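Local coordinates for protein porin (Rhodobacter blasticus, PDB 3PRN) that forms, as a homotrimer, outer-membrane channels that let small hydrophilic solutes up to about 0.6 kDa diffuse passively, at residues S171-T183 and N191-N203. The protein carries 1 engineered substitution. Numbering follows the deposited sequence.
Sequences SNDMISLAAAYTT and NDIAFVGAAYKFN
The beta hairpin of strands 175-183 and 193-200, two neighbours in the 16-stranded antiparallel porin barrel, pairs Ser176 with Ala199, Ala178 with Gly197, Ala180 with Phe195 and Thr182 with Ile193 through reciprocal backbone hydrogen bonds. Alternation gives the barrel wall two unlike faces. On the inner one, Phe195 leans across the seam: with CG anti to its backbone N (chi1 156°), CE2 comes 3.8 Å from Ala178 CB, while Ala180 CB sits at the ring edge. The ring also lies over Gly197 N, where a CB at Gly197 would collide with it. Phe89 of helix 88-91 packs against the side chains of Ala180, Thr182, Ile193 and Phe195 on this face of the sheet. The opposite face is the outer surface, where Leu177 CD2 touches Ala198 CB at 3.7 Å and the Tyr181 ring takes Ala194 CB at its edge. Near the hairpin's loop end, Asp192 CB meets Tyr181 OH at 3.7 Å, and OD1 accepts from Asp184 N. Replacing this aspartate by alanine removes that acceptor and is likely to leave the Asp184 amide without its mate. At the far end Lys201 N donates to Met174 O (2.7 Å), and the lysine's extended chain brings CD within 3.2 Å of Asp173 O.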
loop_
_atom_site.group_PDB
_atom_site.type_symbol
_atom_site.label_atom_id
_atom_site.label_comp_id
_atom_site.label_asym_id
_atom_site.label_seq_id
_atom_site.Cartn_x
_atom_site.Cartn_y
_atom_site.Cartn_z
ATOM N N SER A 171 -31.055 -20.186 -10.985
ATOM C CA SER A 171 -32.102 -19.173 -11.045
ATOM C C SER A 171 -32.731 -19.093 -12.425
ATOM O O SER A 171 -32.111 -19.474 -13.440
ATOM C CB SER A 171 -31.392 -17.875 -10.619
ATOM O OG SER A 171 -32.325 -16.832 -10.609
ATOM N N ASN A 172 -33.978 -18.633 -12.483
ATOM C CA ASN A 172 -34.585 -18.226 -13.750
ATOM C C ASN A 172 -35.081 -16.801 -13.542
ATOM O O ASN A 172 -34.530 -16.025 -12.736
ATOM C CB ASN A 172 -35.613 -19.212 -14.243
ATOM C CG ASN A 172 -36.805 -19.311 -13.313
ATOM O OD1 ASN A 172 -37.099 -18.363 -12.581
ATOM N ND2 ASN A 172 -37.479 -20.447 -13.339
ATOM N N ASP A 173 -36.150 -16.373 -14.202
ATOM C CA ASP A 173 -36.592 -14.982 -13.958
ATOM C C ASP A 173 -37.332 -14.773 -12.640
ATOM O O ASP A 173 -37.343 -13.666 -12.048
ATOM C CB ASP A 173 -37.458 -14.556 -15.169
ATOM C CG ASP A 173 -36.703 -14.560 -16.496
ATOM O OD1 ASP A 173 -36.546 -15.647 -17.131
ATOM O OD2 ASP A 173 -36.246 -13.470 -16.962
ATOM N N MET A 174 -38.008 -15.799 -12.119
ATOM C CA MET A 174 -38.834 -15.745 -10.953
ATOM C C MET A 174 -38.430 -16.492 -9.694
ATOM O O MET A 174 -38.767 -16.022 -8.588
ATOM C CB MET A 174 -40.231 -16.330 -11.390
ATOM C CG MET A 174 -41.030 -15.315 -12.209
ATOM S SD MET A 174 -41.993 -16.116 -13.516
ATOM C CE MET A 174 -41.217 -15.425 -14.995
ATOM N N ILE A 175 -37.836 -17.665 -9.790
ATOM C CA ILE A 175 -37.426 -18.473 -8.661
ATOM C C ILE A 175 -35.906 -18.604 -8.601
ATOM O O ILE A 175 -35.275 -18.715 -9.644
ATOM C CB ILE A 175 -38.018 -19.887 -8.788
ATOM C CG1 ILE A 175 -39.554 -19.784 -8.652
ATOM C CG2 ILE A 175 -37.463 -20.869 -7.795
ATOM C CD1 ILE A 175 -40.232 -20.859 -9.530
ATOM N N SER A 176 -35.339 -18.699 -7.398
ATOM C CA SER A 176 -33.937 -19.005 -7.213
ATOM C C SER A 176 -33.811 -19.986 -6.038
ATOM O O SER A 176 -34.521 -19.870 -5.060
ATOM C CB SER A 176 -33.026 -17.818 -6.906
ATOM O OG SER A 176 -33.345 -16.662 -7.626
ATOM N N LEU A 177 -32.906 -20.923 -6.239
ATOM C CA LEU A 177 -32.589 -21.925 -5.258
ATOM C C LEU A 177 -31.058 -21.950 -5.038
ATOM O O LEU A 177 -30.328 -21.738 -5.972
ATOM C CB LEU A 177 -32.979 -23.313 -5.734
ATOM C CG LEU A 177 -34.478 -23.484 -6.065
ATOM C CD1 LEU A 177 -34.606 -24.802 -6.833
ATOM C CD2 LEU A 177 -35.318 -23.513 -4.806
ATOM N N ALA A 178 -30.651 -22.281 -3.813
ATOM C CA ALA A 178 -29.218 -22.303 -3.517
ATOM C C ALA A 178 -28.996 -23.261 -2.352
ATOM O O ALA A 178 -29.863 -23.398 -1.495
ATOM C CB ALA A 178 -28.739 -20.895 -3.156
ATOM N N ALA A 179 -27.855 -23.900 -2.334
ATOM C CA ALA A 179 -27.544 -24.819 -1.233
ATOM C C ALA A 179 -26.019 -24.839 -1.093
ATOM O O ALA A 179 -25.291 -24.633 -2.097
ATOM C CB ALA A 179 -28.092 -26.194 -1.605
ATOM N N ALA A 180 -25.567 -25.118 0.098
ATOM C CA ALA A 180 -24.139 -25.164 0.372
ATOM C C ALA A 180 -23.898 -26.094 1.552
ATOM O O ALA A 180 -24.723 -26.138 2.465
ATOM C CB ALA A 180 -23.624 -23.773 0.705
ATOM N N TYR A 181 -22.725 -26.702 1.571
ATOM C CA TYR A 181 -22.328 -27.582 2.655
ATOM C C TYR A 181 -20.817 -27.460 2.824
ATOM O O TYR A 181 -20.124 -27.496 1.789
ATOM C CB TYR A 181 -22.701 -29.047 2.261
ATOM C CG TYR A 181 -22.303 -30.025 3.344
ATOM C CD1 TYR A 181 -23.078 -30.120 4.496
ATOM C CD2 TYR A 181 -21.201 -30.835 3.233
ATOM C CE1 TYR A 181 -22.759 -31.014 5.518
ATOM C CE2 TYR A 181 -20.889 -31.757 4.223
ATOM C CZ TYR A 181 -21.642 -31.810 5.371
ATOM O OH TYR A 181 -21.325 -32.706 6.386
ATOM N N THR A 182 -20.311 -27.357 3.996
ATOM C CA THR A 182 -18.909 -27.218 4.296
ATOM C C THR A 182 -18.517 -28.074 5.481
ATOM O O THR A 182 -19.161 -27.937 6.530
ATOM C CB THR A 182 -18.581 -25.723 4.669
ATOM O OG1 THR A 182 -18.879 -24.958 3.494
ATOM C CG2 THR A 182 -17.121 -25.558 5.035
ATOM N N THR A 183 -17.500 -28.926 5.347
ATOM C CA THR A 183 -17.087 -29.744 6.472
ATOM C C THR A 183 -15.859 -29.105 7.119
ATOM O O THR A 183 -14.998 -28.464 6.459
ATOM C CB THR A 183 -16.813 -31.212 6.068
ATOM O OG1 THR A 183 -15.765 -31.190 5.096
ATOM C CG2 THR A 183 -17.966 -31.837 5.298
ATOM N N ASN A 191 -17.124 -29.134 12.754
ATOM C CA ASN A 191 -18.034 -27.975 12.603
ATOM C C ASN A 191 -18.614 -28.078 11.208
ATOM O O ASN A 191 -18.057 -27.460 10.280
ATOM C CB ASN A 191 -17.190 -26.714 12.806
ATOM C CG ASN A 191 -18.014 -25.455 12.736
ATOM O OD1 ASN A 191 -19.196 -25.445 13.094
ATOM N ND2 ASN A 191 -17.393 -24.358 12.246
ATOM N N ASP A 192 -19.613 -28.909 10.965
ATOM C CA ASP A 192 -20.136 -29.103 9.632
ATOM C C ASP A 192 -21.385 -28.247 9.449
ATOM O O ASP A 192 -22.328 -28.298 10.260
ATOM C CB ASP A 192 -20.390 -30.568 9.289
ATOM C CG ASP A 192 -19.198 -31.452 9.579
ATOM O OD1 ASP A 192 -18.028 -31.070 9.390
ATOM O OD2 ASP A 192 -19.414 -32.600 10.095
ATOM N N ILE A 193 -21.372 -27.371 8.437
ATOM C CA ILE A 193 -22.461 -26.409 8.326
ATOM C C ILE A 193 -23.183 -26.552 7.011
ATOM O O ILE A 193 -22.643 -27.120 6.059
ATOM C CB ILE A 193 -21.924 -24.973 8.565
ATOM C CG1 ILE A 193 -20.883 -24.581 7.479
ATOM C CG2 ILE A 193 -21.349 -24.896 9.969
ATOM C CD1 ILE A 193 -20.414 -23.126 7.658
ATOM N N ALA A 194 -24.421 -26.077 6.926
ATOM C CA ALA A 194 -25.152 -26.268 5.671
ATOM C C ALA A 194 -26.173 -25.147 5.508
ATOM O O ALA A 194 -26.613 -24.584 6.489
ATOM C CB ALA A 194 -25.892 -27.598 5.598
ATOM N N PHE A 195 -26.539 -24.893 4.292
ATOM C CA PHE A 195 -27.471 -23.864 3.938
ATOM C C PHE A 195 -28.373 -24.338 2.808
ATOM O O PHE A 195 -27.936 -24.974 1.841
ATOM C CB PHE A 195 -26.679 -22.628 3.436
ATOM C CG PHE A 195 -27.435 -21.700 2.534
ATOM C CD1 PHE A 195 -28.566 -21.024 3.002
ATOM C CD2 PHE A 195 -26.954 -21.383 1.262
ATOM C CE1 PHE A 195 -29.225 -20.095 2.215
ATOM C CE2 PHE A 195 -27.633 -20.487 0.449
ATOM C CZ PHE A 195 -28.737 -19.802 0.925
ATOM N N VAL A 196 -29.643 -23.953 2.895
ATOM C CA VAL A 196 -30.536 -24.203 1.768
ATOM C C VAL A 196 -31.431 -22.959 1.714
ATOM O O VAL A 196 -31.866 -22.524 2.786
ATOM C CB VAL A 196 -31.454 -25.426 1.991
ATOM C CG1 VAL A 196 -32.395 -25.507 0.807
ATOM C CG2 VAL A 196 -30.625 -26.712 2.076
ATOM N N GLY A 197 -31.582 -22.381 0.546
ATOM C CA GLY A 197 -32.427 -21.205 0.475
ATOM C C GLY A 197 -33.223 -21.170 -0.810
ATOM O O GLY A 197 -32.879 -21.773 -1.829
ATOM N N ALA A 198 -34.248 -20.349 -0.815
ATOM C CA ALA A 198 -35.038 -20.146 -2.027
ATOM C C ALA A 198 -35.647 -18.767 -1.952
ATOM O O ALA A 198 -35.808 -18.198 -0.855
ATOM C CB ALA A 198 -36.098 -21.239 -2.038
ATOM N N ALA A 199 -35.933 -18.186 -3.100
ATOM C CA ALA A 199 -36.487 -16.866 -3.251
ATOM C C ALA A 199 -37.434 -16.833 -4.472
ATOM O O ALA A 199 -37.247 -17.516 -5.486
ATOM C CB ALA A 199 -35.393 -15.815 -3.460
ATOM N N TYR A 200 -38.412 -15.961 -4.344
ATOM C CA TYR A 200 -39.429 -15.812 -5.382
ATOM C C TYR A 200 -39.577 -14.348 -5.723
ATOM O O TYR A 200 -39.869 -13.583 -4.799
ATOM C CB TYR A 200 -40.768 -16.365 -4.799
ATOM C CG TYR A 200 -41.902 -16.310 -5.794
ATOM C CD1 TYR A 200 -41.796 -16.958 -7.027
ATOM C CD2 TYR A 200 -43.075 -15.606 -5.531
ATOM C CE1 TYR A 200 -42.812 -16.893 -7.973
ATOM C CE2 TYR A 200 -44.114 -15.558 -6.455
ATOM C CZ TYR A 200 -43.967 -16.187 -7.679
ATOM O OH TYR A 200 -44.986 -16.151 -8.610
ATOM N N LYS A 201 -39.370 -13.966 -6.981
ATOM C CA LYS A 201 -39.543 -12.557 -7.371
ATOM C C LYS A 201 -41.040 -12.378 -7.707
ATOM O O LYS A 201 -41.461 -12.712 -8.797
ATOM C CB LYS A 201 -38.720 -12.116 -8.538
ATOM C CG LYS A 201 -37.211 -12.361 -8.435
ATOM C CD LYS A 201 -36.552 -11.698 -9.644
ATOM C CE LYS A 201 -35.101 -12.103 -9.858
ATOM N NZ LYS A 201 -34.512 -11.205 -10.937
ATOM N N PHE A 202 -41.821 -12.055 -6.693
ATOM C CA PHE A 202 -43.268 -12.010 -6.786
ATOM C C PHE A 202 -43.723 -10.776 -7.549
ATOM O O PHE A 202 -44.900 -10.411 -7.552
ATOM C CB PHE A 202 -43.967 -12.150 -5.452
ATOM C CG PHE A 202 -44.029 -10.940 -4.578
ATOM C CD1 PHE A 202 -45.071 -10.032 -4.669
ATOM C CD2 PHE A 202 -43.044 -10.711 -3.627
ATOM C CE1 PHE A 202 -45.134 -8.917 -3.856
ATOM C CE2 PHE A 202 -43.104 -9.600 -2.801
ATOM C CZ PHE A 202 -44.147 -8.702 -2.910
ATOM N N ASN A 203 -42.815 -10.223 -8.339
ATOM C CA ASN A 203 -43.165 -9.076 -9.197
ATOM C C ASN A 203 -41.861 -8.765 -9.946
ATOM O O ASN A 203 -40.925 -9.588 -9.952
ATOM C CB ASN A 203 -43.517 -7.857 -8.354
ATOM C CG ASN A 203 -44.973 -7.410 -8.426
ATOM O OD1 ASN A 203 -45.589 -7.486 -9.483
ATOM N ND2 ASN A 203 -45.558 -6.929 -7.341
#